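Local coordinates for protein methylmalonyl-CoA epimerase, mitochondrial (Homo sapiens, PDB 3RMU) that catalyses the interconversion of (R)- and (S)-methylmalonyl-CoA as a mitochondrial, cobalt-containing epimerase of propionyl-CoA metabolism, at residues I117-K122 against V129-A134; R5-A10 against C82-N87; V9-P14 against T52-L57; H40-V45 against L62-A67. One frame throughout, in Å; residues are numbered along the deposited sequence.

Interaction 1 (I117-K122 against V129-A134); sequences IFLHPK and VELEQA. With CO (cobalt (II) ion), chain E.
With CG anti to the backbone N (chi1 171°) and the chain extended beyond it, Glu-130 is laid along the ring of Phe-118, whose own CG stands anti to the carbonyl carbon (chi1 -74°); strand pairing puts the two on one face of the sheet. The methylenes do the touching: Glu-130 CG lies 4.0 Å from the centroid of the Phe-118 ring, over one face and offset toward the rim, a CH-pi contact. Ring and carboxylate planes are only 21° apart, so the chain lies nearly flat along the ring on its way to the metal. There Glu-130 OE1 binds the cobalt ion at 1.9 Å, while OE2 takes weak hydrogen bonds from two of the metal's waters. The backbones pair antiparallel, with Phe-118 and Glu-130 a non-hydrogen-bonded pair between two hydrogen-bonded ones: Leu-131 N reaches Ile-117 O at 2.8 Å, and Leu-119 N meets Val-129 O at 2.7 Å. On the reverse face Ile-117 CG2 is 3.8 Å from Leu-131 CB. His-8 and His-80 complete the protein ligands of the cobalt, and the His-80 ring meets Phe-118 edge-to-face. In this vicinal oxygen chelate (VOC) fold, whose sheet carries the metal ligands, the hairpin lies beside strand 77-85; helix 88-97 packs on Ile-117 and Leu-131, and Leu-27 and Tyr-23 of the second subunit reach Leu-119 and Val-129.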
# COMPACT_ATOMS: atom_id res chain seq x y z
N ILE A 117 14.75 5.61 6.98
CA ILE A 117 14.21 6.93 7.30
C ILE A 117 12.74 6.99 6.85
O ILE A 117 12.33 6.28 5.91
CB ILE A 117 15.04 8.05 6.64
CG1 ILE A 117 14.57 9.45 7.09
CG2 ILE A 117 15.01 7.96 5.10
CD1 ILE A 117 15.71 10.45 7.34
N PHE A 118 11.94 7.81 7.52
CA PHE A 118 10.55 7.97 7.13
C PHE A 118 10.30 9.40 6.62
O PHE A 118 10.85 10.37 7.16
CB PHE A 118 9.63 7.63 8.32
CG PHE A 118 9.53 6.15 8.62
CD1 PHE A 118 8.48 5.39 8.10
CD2 PHE A 118 10.48 5.51 9.41
CE1 PHE A 118 8.36 4.01 8.40
CE2 PHE A 118 10.39 4.13 9.70
CZ PHE A 118 9.32 3.39 9.19
N LEU A 119 9.50 9.51 5.57
CA LEU A 119 8.95 10.79 5.09
C LEU A 119 7.45 10.80 5.32
O LEU A 119 6.73 9.90 4.87
CB LEU A 119 9.18 10.98 3.58
CG LEU A 119 10.60 10.96 3.01
CD1 LEU A 119 11.42 9.88 3.59
CD2 LEU A 119 10.53 10.76 1.51
N HIS A 120 6.97 11.82 5.99
CA HIS A 120 5.54 11.91 6.26
C HIS A 120 4.77 12.48 5.06
O HIS A 120 5.38 12.89 4.06
CB HIS A 120 5.33 12.64 7.58
CG HIS A 120 5.96 11.93 8.74
ND1 HIS A 120 7.33 11.73 8.84
CD2 HIS A 120 5.42 11.31 9.82
CE1 HIS A 120 7.60 11.05 9.93
NE2 HIS A 120 6.46 10.78 10.55
N PRO A 121 3.43 12.44 5.11
CA PRO A 121 2.64 12.97 3.99
C PRO A 121 2.60 14.50 3.90
O PRO A 121 1.55 15.06 3.63
CB PRO A 121 1.22 12.41 4.26
CG PRO A 121 1.37 11.42 5.40
CD PRO A 121 2.59 11.82 6.15
N LYS A 122 3.75 15.17 4.07
CA LYS A 122 3.78 16.64 4.22
C LYS A 122 4.20 17.39 2.94
O LYS A 122 4.27 18.62 2.95
CB LYS A 122 4.72 17.04 5.37
N VAL A 129 6.00 7.22 3.87
CA VAL A 129 6.98 6.50 3.08
C VAL A 129 8.23 6.21 3.91
O VAL A 129 8.81 7.10 4.50
CB VAL A 129 7.37 7.26 1.82
CG1 VAL A 129 8.47 6.49 1.05
CG2 VAL A 129 6.13 7.54 0.91
N GLU A 130 8.60 4.92 3.95
CA GLU A 130 9.84 4.47 4.63
C GLU A 130 10.82 4.22 3.50
O GLU A 130 10.46 3.62 2.48
CB GLU A 130 9.51 3.16 5.35
CG GLU A 130 10.67 2.38 5.96
CD GLU A 130 10.24 1.08 6.65
OE1 GLU A 130 9.12 0.46 6.47
OE2 GLU A 130 11.10 0.67 7.48
N LEU A 131 12.01 4.76 3.61
CA LEU A 131 13.10 4.50 2.66
C LEU A 131 14.12 3.63 3.37
O LEU A 131 14.51 3.90 4.50
CB LEU A 131 13.77 5.79 2.19
CG LEU A 131 12.88 6.74 1.38
CD1 LEU A 131 13.64 8.03 1.03
CD2 LEU A 131 12.36 6.03 0.11
N GLU A 132 14.56 2.59 2.68
CA GLU A 132 15.42 1.60 3.31
C GLU A 132 16.56 1.27 2.41
O GLU A 132 16.41 1.11 1.21
CB GLU A 132 14.61 0.33 3.68
CG GLU A 132 15.49 -0.79 4.25
CD GLU A 132 14.70 -1.99 4.77
OE1 GLU A 132 14.28 -2.01 5.95
OE2 GLU A 132 14.50 -2.94 4.01
N GLN A 133 17.74 1.19 3.01
CA GLN A 133 18.94 0.89 2.30
C GLN A 133 18.82 -0.46 1.58
O GLN A 133 18.53 -1.47 2.22
CB GLN A 133 20.08 0.84 3.33
CG GLN A 133 21.39 0.40 2.79
CD GLN A 133 22.02 1.42 1.92
OE1 GLN A 133 22.60 2.40 2.40
NE2 GLN A 133 21.96 1.20 0.62
N ALA A 134 19.08 -0.47 0.27
CA ALA A 134 19.09 -1.72 -0.51
C ALA A 134 20.17 -2.67 -0.00
O ALA A 134 19.91 -3.55 0.82
CB ALA A 134 19.30 -1.44 -2.00
OXT ALA A 134 21.34 -2.60 -0.41
CO CO E . 8.13 -0.93 7.20
O HOH W 1 8.81 -0.58 9.39
O HOH W 2 9.69 -2.34 8.28
O HOH W 3 6.83 -2.52 8.32

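Interaction 2 (R5-A10 against C82-N87); sequences RLNHVA and CIEVDN. With CO (cobalt (II) ion), chain E.
Glu-84 and Asn-7 cross at about a right angle, and the glutamate lies side by side with Arg-5, so one carboxylate serves two partners in different ways. Asn-7 ND2 donates to the anti lone pair of Glu-84 OE2 over 2.8 Å, almost straight and within the amide plane. Glu-84 OE1 sits at the edge of the Arg-5 guanidinium, yet the planes are 78° apart and the salt bridge from Arg-5 NH1 is long and weak at 3.4 Å. A water joining Arg-5 N to Glu-84 OE1 adds a further grip. Asn-7 OD1 in turn accepts from His-8 ND1 at 2.7 Å, in the imidazole plane. That bond, with the metal bond of His-8 NE2 to cobalt at 2.0 Å, limits rotation of the ring; behind the ligand, Asn-7 is second shell and Glu-84 third. A chi1 of 57° sets His-8 CG between the backbone N and the carbonyl carbon and brings the ring against Cys-82, whose CB lies 3.4 Å from the His-8 centroid, over one face, in a CH-pi contact. Asn-7 and His-8 both face Cys-82 in a classic beta bulge, where Cys-82 O accepts from Asn-7 N at 2.8 Å and only weakly from His-8 N. In the sheet, strand 3-12 is flanked by strands 77-85 and 53-59, strand 129-133 lies beyond 77-85, and Asn-51 of the second subunit hydrogen-bonds to Leu-6 O.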
# COMPACT_ATOMS: atom_id res chain seq x y z
N ARG A 5 13.11 -0.72 -5.60
CA ARG A 5 11.86 -1.47 -5.60
C ARG A 5 10.99 -1.16 -4.39
O ARG A 5 11.46 -0.67 -3.40
CB ARG A 5 12.12 -3.01 -5.65
CG ARG A 5 12.89 -3.62 -4.46
CD ARG A 5 12.99 -5.18 -4.54
NE ARG A 5 13.63 -5.63 -5.78
CZ ARG A 5 14.95 -5.74 -5.98
NH1 ARG A 5 15.81 -5.46 -5.01
NH2 ARG A 5 15.41 -6.16 -7.16
N LEU A 6 9.74 -1.56 -4.47
CA LEU A 6 8.89 -1.58 -3.30
C LEU A 6 9.24 -2.81 -2.50
O LEU A 6 9.01 -3.92 -2.93
CB LEU A 6 7.41 -1.56 -3.67
CG LEU A 6 6.46 -1.56 -2.46
CD1 LEU A 6 6.31 -0.14 -2.07
CD2 LEU A 6 5.13 -2.19 -2.84
N ASN A 7 9.82 -2.61 -1.33
CA ASN A 7 10.16 -3.67 -0.39
C ASN A 7 8.90 -4.24 0.31
O ASN A 7 8.71 -5.43 0.33
CB ASN A 7 11.20 -3.15 0.59
CG ASN A 7 11.62 -4.17 1.58
OD1 ASN A 7 10.90 -4.49 2.53
ND2 ASN A 7 12.82 -4.71 1.37
N HIS A 8 8.03 -3.39 0.84
CA HIS A 8 6.80 -3.87 1.45
C HIS A 8 5.73 -2.81 1.47
O HIS A 8 6.04 -1.60 1.36
CB HIS A 8 7.02 -4.41 2.89
CG HIS A 8 7.64 -3.45 3.88
ND1 HIS A 8 9.00 -3.40 4.11
CD2 HIS A 8 7.08 -2.65 4.84
CE1 HIS A 8 9.25 -2.53 5.09
NE2 HIS A 8 8.10 -2.05 5.53
N VAL A 9 4.48 -3.27 1.59
CA VAL A 9 3.36 -2.42 1.97
C VAL A 9 3.05 -2.89 3.37
O VAL A 9 2.90 -4.09 3.58
CB VAL A 9 2.15 -2.57 1.05
CG1 VAL A 9 0.97 -1.79 1.62
CG2 VAL A 9 2.48 -2.02 -0.28
N ALA A 10 2.96 -1.97 4.33
CA ALA A 10 2.70 -2.33 5.75
C ALA A 10 1.22 -2.06 6.03
O ALA A 10 0.72 -0.98 5.74
CB ALA A 10 3.49 -1.43 6.73
N CYS A 82 7.28 0.90 1.84
CA CYS A 82 8.69 0.96 2.02
C CYS A 82 9.37 0.79 0.68
O CYS A 82 9.17 -0.22 0.00
CB CYS A 82 9.18 -0.09 3.00
SG CYS A 82 10.97 -0.18 3.11
N ILE A 83 10.15 1.79 0.31
CA ILE A 83 10.88 1.77 -0.96
C ILE A 83 12.40 1.73 -0.71
O ILE A 83 12.96 2.43 0.16
CB ILE A 83 10.49 2.99 -1.86
CG1 ILE A 83 8.98 3.12 -2.01
CG2 ILE A 83 11.15 2.90 -3.29
CD1 ILE A 83 8.55 4.36 -2.81
N GLU A 84 13.09 0.91 -1.49
CA GLU A 84 14.52 0.77 -1.34
C GLU A 84 15.28 1.91 -1.98
O GLU A 84 14.83 2.51 -2.96
CB GLU A 84 15.00 -0.57 -1.89
CG GLU A 84 14.42 -1.71 -1.07
CD GLU A 84 14.83 -3.07 -1.53
OE1 GLU A 84 15.67 -3.17 -2.45
OE2 GLU A 84 14.29 -4.05 -0.98
N VAL A 85 16.43 2.22 -1.42
CA VAL A 85 17.32 3.20 -2.00
C VAL A 85 18.73 2.62 -1.96
O VAL A 85 19.02 1.78 -1.11
CB VAL A 85 17.29 4.58 -1.27
CG1 VAL A 85 15.90 5.23 -1.37
CG2 VAL A 85 17.74 4.46 0.19
N ASP A 86 19.60 3.04 -2.85
CA ASP A 86 20.94 2.41 -2.83
C ASP A 86 21.85 2.95 -1.72
O ASP A 86 22.74 2.25 -1.28
CB ASP A 86 21.64 2.41 -4.20
CG ASP A 86 21.88 3.79 -4.73
OD1 ASP A 86 21.42 4.76 -4.09
OD2 ASP A 86 22.51 3.93 -5.81
N ASN A 87 21.63 4.18 -1.26
CA ASN A 87 22.46 4.75 -0.22
C ASN A 87 21.62 5.65 0.65
O ASN A 87 21.33 6.78 0.28
CB ASN A 87 23.63 5.52 -0.82
CG ASN A 87 24.64 5.98 0.23
OD1 ASN A 87 24.29 6.37 1.35
ND2 ASN A 87 25.90 5.99 -0.15
CO CO E . 8.13 -0.93 7.20
O HOH W 4 15.75 -1.98 -5.03
O HOH W 1 8.81 -0.58 9.39
O HOH W 2 9.69 -2.34 8.28
O HOH W 3 6.83 -2.52 8.32

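Interaction 3 (V9-P14 against T52-L57); sequences VAIAVP and TKMELL
Strands 9-12 and 53-57 run parallel, their axes 25° apart and 4.6 Å at closest approach, with Val-9 hydrogen-bonded to Lys-53 and Glu-55, Ile-11 to Glu-55 and Leu-57, and a last bond, from Val-13 N to Leu-57 O at 2.9 Å, falling just past the strand. Side chains sort onto two faces. On one, Ile-11 CB packs against Leu-56 CD2 at 4.0 Å, and the CG1 branch of Ile-11, beside the backbone N (chi1 -49°), meets Met-54 CE at 3.8 Å. Met-54 curls toward it through a bend at chi3 (63°), but was modelled in two conformers, so that touch belongs to one of them. On the other face the small Ala-10 CB abuts Leu-57 CD1 at 3.8 Å, and Glu-55 rises from the same side toward the cobalt site, where its OE2 is hydrogen-bonded to His-112. Helix 16-26 lies over the Met-54 and Leu-56 side, with Tyr-23 touching both. The chemistry is therefore divided by face: hydrocarbon packing fills the side of Ile-11 and Leu-56, whereas the side of Ala-10 and Glu-55 borders the metal, with a buried carboxylate engaged by a histidine. The backbone is divided too, since Ala-10 and Ala-12 hydrogen-bond to strand 77-85 and Met-54 and Leu-56 to strand 42-48, which ties this pair into the VOC sheet from both sides.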
# COMPACT_ATOMS: atom_id res chain seq x y z
N VAL A 9 4.48 -3.27 1.59
CA VAL A 9 3.36 -2.42 1.97
C VAL A 9 3.05 -2.89 3.37
O VAL A 9 2.90 -4.09 3.58
CB VAL A 9 2.15 -2.57 1.05
CG1 VAL A 9 0.97 -1.79 1.62
CG2 VAL A 9 2.48 -2.02 -0.28
N ALA A 10 2.96 -1.97 4.33
CA ALA A 10 2.70 -2.33 5.75
C ALA A 10 1.22 -2.06 6.03
O ALA A 10 0.72 -0.98 5.74
CB ALA A 10 3.49 -1.43 6.73
N ILE A 11 0.56 -3.05 6.60
CA ILE A 11 -0.86 -2.96 7.01
C ILE A 11 -0.94 -3.18 8.50
O ILE A 11 -0.46 -4.20 8.99
CB ILE A 11 -1.76 -4.05 6.31
CG1 ILE A 11 -1.55 -4.12 4.80
CG2 ILE A 11 -3.27 -3.86 6.69
CD1 ILE A 11 -1.75 -2.90 4.03
N ALA A 12 -1.54 -2.23 9.23
CA ALA A 12 -1.82 -2.39 10.63
C ALA A 12 -3.15 -3.14 10.79
O ALA A 12 -4.13 -2.85 10.10
CB ALA A 12 -1.91 -1.03 11.31
N VAL A 13 -3.14 -4.17 11.62
CA VAL A 13 -4.35 -4.97 11.83
C VAL A 13 -4.61 -5.10 13.29
O VAL A 13 -3.67 -5.19 14.10
CB VAL A 13 -4.23 -6.35 11.17
CG1 VAL A 13 -4.07 -6.19 9.64
CG2 VAL A 13 -3.11 -7.18 11.77
N PRO A 14 -5.90 -5.13 13.68
CA PRO A 14 -6.25 -5.24 15.09
C PRO A 14 -6.12 -6.67 15.59
O PRO A 14 -6.11 -6.90 16.78
CB PRO A 14 -7.70 -4.78 15.12
CG PRO A 14 -8.21 -5.13 13.75
CD PRO A 14 -7.08 -4.90 12.82
N THR A 52 6.92 -8.67 -4.07
CA THR A 52 7.04 -7.82 -2.90
C THR A 52 6.34 -8.53 -1.74
O THR A 52 5.75 -9.63 -1.92
CB THR A 52 6.43 -6.43 -3.16
OG1 THR A 52 6.84 -5.53 -2.12
CG2 THR A 52 4.88 -6.49 -3.26
N LYS A 53 6.36 -7.91 -0.58
CA LYS A 53 5.64 -8.42 0.56
C LYS A 53 4.72 -7.42 1.19
O LYS A 53 4.92 -6.22 1.07
CB LYS A 53 6.65 -8.79 1.65
CG LYS A 53 7.57 -9.80 1.20
CD LYS A 53 8.50 -10.29 2.22
CE LYS A 53 8.89 -11.69 1.87
NZ LYS A 53 10.35 -11.73 1.73
N MET A 54 3.70 -7.97 1.85
CA MET A 54 2.86 -7.20 2.73
C MET A 54 3.36 -7.53 4.13
O MET A 54 3.61 -8.69 4.44
CB MET A 54 1.39 -7.59 2.61
CG MET A 54 0.78 -7.49 1.24
SD MET A 54 -0.92 -8.11 1.17
CE MET A 54 -1.79 -7.00 2.28
N GLU A 55 3.51 -6.52 4.97
CA GLU A 55 3.91 -6.75 6.37
C GLU A 55 2.67 -6.42 7.15
O GLU A 55 2.23 -5.26 7.18
CB GLU A 55 5.07 -5.89 6.81
CG GLU A 55 6.38 -6.23 6.03
CD GLU A 55 7.66 -5.66 6.64
OE1 GLU A 55 7.59 -4.99 7.70
OE2 GLU A 55 8.74 -5.91 6.02
N LEU A 56 2.05 -7.45 7.73
CA LEU A 56 0.91 -7.25 8.61
C LEU A 56 1.43 -6.99 10.03
O LEU A 56 2.19 -7.79 10.59
CB LEU A 56 -0.02 -8.49 8.59
CG LEU A 56 -0.48 -9.06 7.25
CD1 LEU A 56 -1.27 -10.37 7.45
CD2 LEU A 56 -1.31 -8.03 6.52
N LEU A 57 0.98 -5.91 10.66
CA LEU A 57 1.63 -5.41 11.87
C LEU A 57 0.59 -5.29 12.96
O LEU A 57 -0.52 -4.85 12.67
CB LEU A 57 2.20 -4.01 11.64
CG LEU A 57 3.31 -3.91 10.58
CD1 LEU A 57 3.76 -2.43 10.43
CD2 LEU A 57 4.47 -4.80 10.96

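Interaction 4 (H40-V45 against L62-A67). Unlike the reference sequence in segment 62-67: Leu-62 (reference Arg).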
# COMPACT_ATOMS: atom_id res chain seq x y z
N HIS A 40 11.08 -2.87 17.96
CA HIS A 40 10.28 -1.99 17.07
C HIS A 40 8.84 -1.85 17.53
O HIS A 40 8.04 -1.15 16.88
CB HIS A 40 10.40 -2.52 15.65
CG HIS A 40 11.83 -2.68 15.25
ND1 HIS A 40 12.60 -1.63 14.81
CD2 HIS A 40 12.66 -3.75 15.33
CE1 HIS A 40 13.83 -2.05 14.60
NE2 HIS A 40 13.90 -3.33 14.91
N GLY A 41 8.52 -2.52 18.63
CA GLY A 41 7.19 -2.41 19.25
C GLY A 41 6.05 -2.97 18.43
O GLY A 41 4.90 -2.53 18.58
N VAL A 42 6.33 -3.94 17.54
CA VAL A 42 5.28 -4.58 16.79
C VAL A 42 5.57 -6.06 16.66
O VAL A 42 6.71 -6.50 16.91
CB VAL A 42 5.14 -3.99 15.37
CG1 VAL A 42 4.74 -2.50 15.41
CG2 VAL A 42 6.42 -4.20 14.59
N SER A 43 4.54 -6.79 16.32
CA SER A 43 4.63 -8.17 15.78
C SER A 43 4.31 -8.13 14.29
O SER A 43 3.48 -7.36 13.85
CB SER A 43 3.65 -9.11 16.51
OG SER A 43 4.04 -9.34 17.87
N VAL A 44 4.98 -8.95 13.48
CA VAL A 44 4.78 -8.90 12.02
C VAL A 44 4.45 -10.27 11.44
O VAL A 44 5.04 -11.29 11.86
CB VAL A 44 6.03 -8.33 11.29
CG1 VAL A 44 7.28 -9.12 11.65
CG2 VAL A 44 5.80 -8.27 9.72
N VAL A 45 3.53 -10.31 10.47
CA VAL A 45 3.45 -11.48 9.58
C VAL A 45 3.76 -10.95 8.17
O VAL A 45 3.27 -9.90 7.74
CB VAL A 45 2.06 -12.20 9.63
CG1 VAL A 45 1.75 -13.02 8.36
CG2 VAL A 45 1.87 -13.07 10.90
N LEU A 62 3.04 -1.25 25.04
CA LEU A 62 2.13 -0.12 25.23
C LEU A 62 2.38 1.13 24.39
O LEU A 62 1.43 1.84 24.06
CB LEU A 62 2.11 0.29 26.71
CG LEU A 62 1.65 -0.76 27.71
CD1 LEU A 62 1.30 -0.07 29.02
CD2 LEU A 62 0.45 -1.56 27.17
N ASP A 63 3.63 1.40 24.07
CA ASP A 63 3.94 2.62 23.31
C ASP A 63 4.34 2.22 21.91
O ASP A 63 5.34 2.70 21.37
CB ASP A 63 5.03 3.45 24.01
CG ASP A 63 6.30 2.66 24.31
OD1 ASP A 63 6.19 1.43 24.56
OD2 ASP A 63 7.39 3.27 24.30
N SER A 64 3.55 1.34 21.31
CA SER A 64 3.81 0.90 19.97
C SER A 64 3.62 2.09 19.03
O SER A 64 2.66 2.83 19.18
CB SER A 64 2.87 -0.23 19.57
OG SER A 64 3.11 -0.57 18.20
N PRO A 65 4.53 2.27 18.06
CA PRO A 65 4.39 3.35 17.08
C PRO A 65 3.14 3.26 16.18
O PRO A 65 2.82 4.24 15.51
CB PRO A 65 5.64 3.21 16.21
CG PRO A 65 6.03 1.78 16.34
CD PRO A 65 5.74 1.48 17.80
N ILE A 66 2.47 2.10 16.16
CA ILE A 66 1.20 1.95 15.42
C ILE A 66 -0.04 1.90 16.35
O ILE A 66 -1.18 1.86 15.88
CB ILE A 66 1.25 0.72 14.47
CG1 ILE A 66 1.34 -0.60 15.23
CG2 ILE A 66 2.43 0.84 13.47
CD1 ILE A 66 1.08 -1.83 14.35
N ALA A 67 0.17 1.90 17.66
CA ALA A 67 -0.98 1.84 18.59
C ALA A 67 -1.96 2.99 18.32
O ALA A 67 -3.17 2.81 18.36
CB ALA A 67 -0.51 1.84 20.04
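A single hydroxyl, Ser-64 OG, links a strand entrance to a helix entrance: it donates to Gly-41 O at 2.7 Å and at the same time accepts a weak capping bond from Ile-66 N at 3.4 Å. OG stands anti to the backbone N of Ser-64 (chi1 177°), which aims it at the Gly-41 carbonyl, although it approaches 29° out of the carbonyl plane. Gly-41 itself has a positive phi of 66° and, with Val-42, faces Leu-37 in a G1 beta bulge; at this bulge its carbonyl faces the serine as the chain turns into strand 42-48. Pro-65 lies next to the same bend, with its CG 3.6 Å from His-40 O. Further in, Val-42 and Ile-66 cross at about a right angle. The CG1 branch of Val-42, beside its backbone N, touches Ile-66 CD1 at 3.9 Å and lies 3.8 Å from Ser-64 OG, so the hydroxyl rests against hydrocarbon on that side. Ile-66 also reaches Leu-57 of strand 53-59, and Ser-64 touches Pro-59 of the same strand. Only one hydrogen bond joins the segments, and it falls on a buried serine. This polar bond probably helps to hold the bulge against the turn before helix 67-72, while small apolar patches fill in around it.

How the interactions relate
Interactions 1, 2 and 3 each join neighbouring strands of one mixed sheet, whereas interaction 4 ties the start of strand 42-48 to the loop leading into helix 67-72. Interactions 1 and 3 are buried; 2 and 4 are partly so. Strand 3-12 serves both interactions 2 and 3, which share Val-9 and Ala-10, and Thr-52 OG1 links them through Leu-6 O. Interactions 1 and 2 meet at the cobalt and its three waters, and they add metal ligation to the backbone pairing. Interaction 3 is mainly backbone ladder and hydrocarbon, interaction 4 one serine bond. The first three also touch the second subunit; interaction 4 does not.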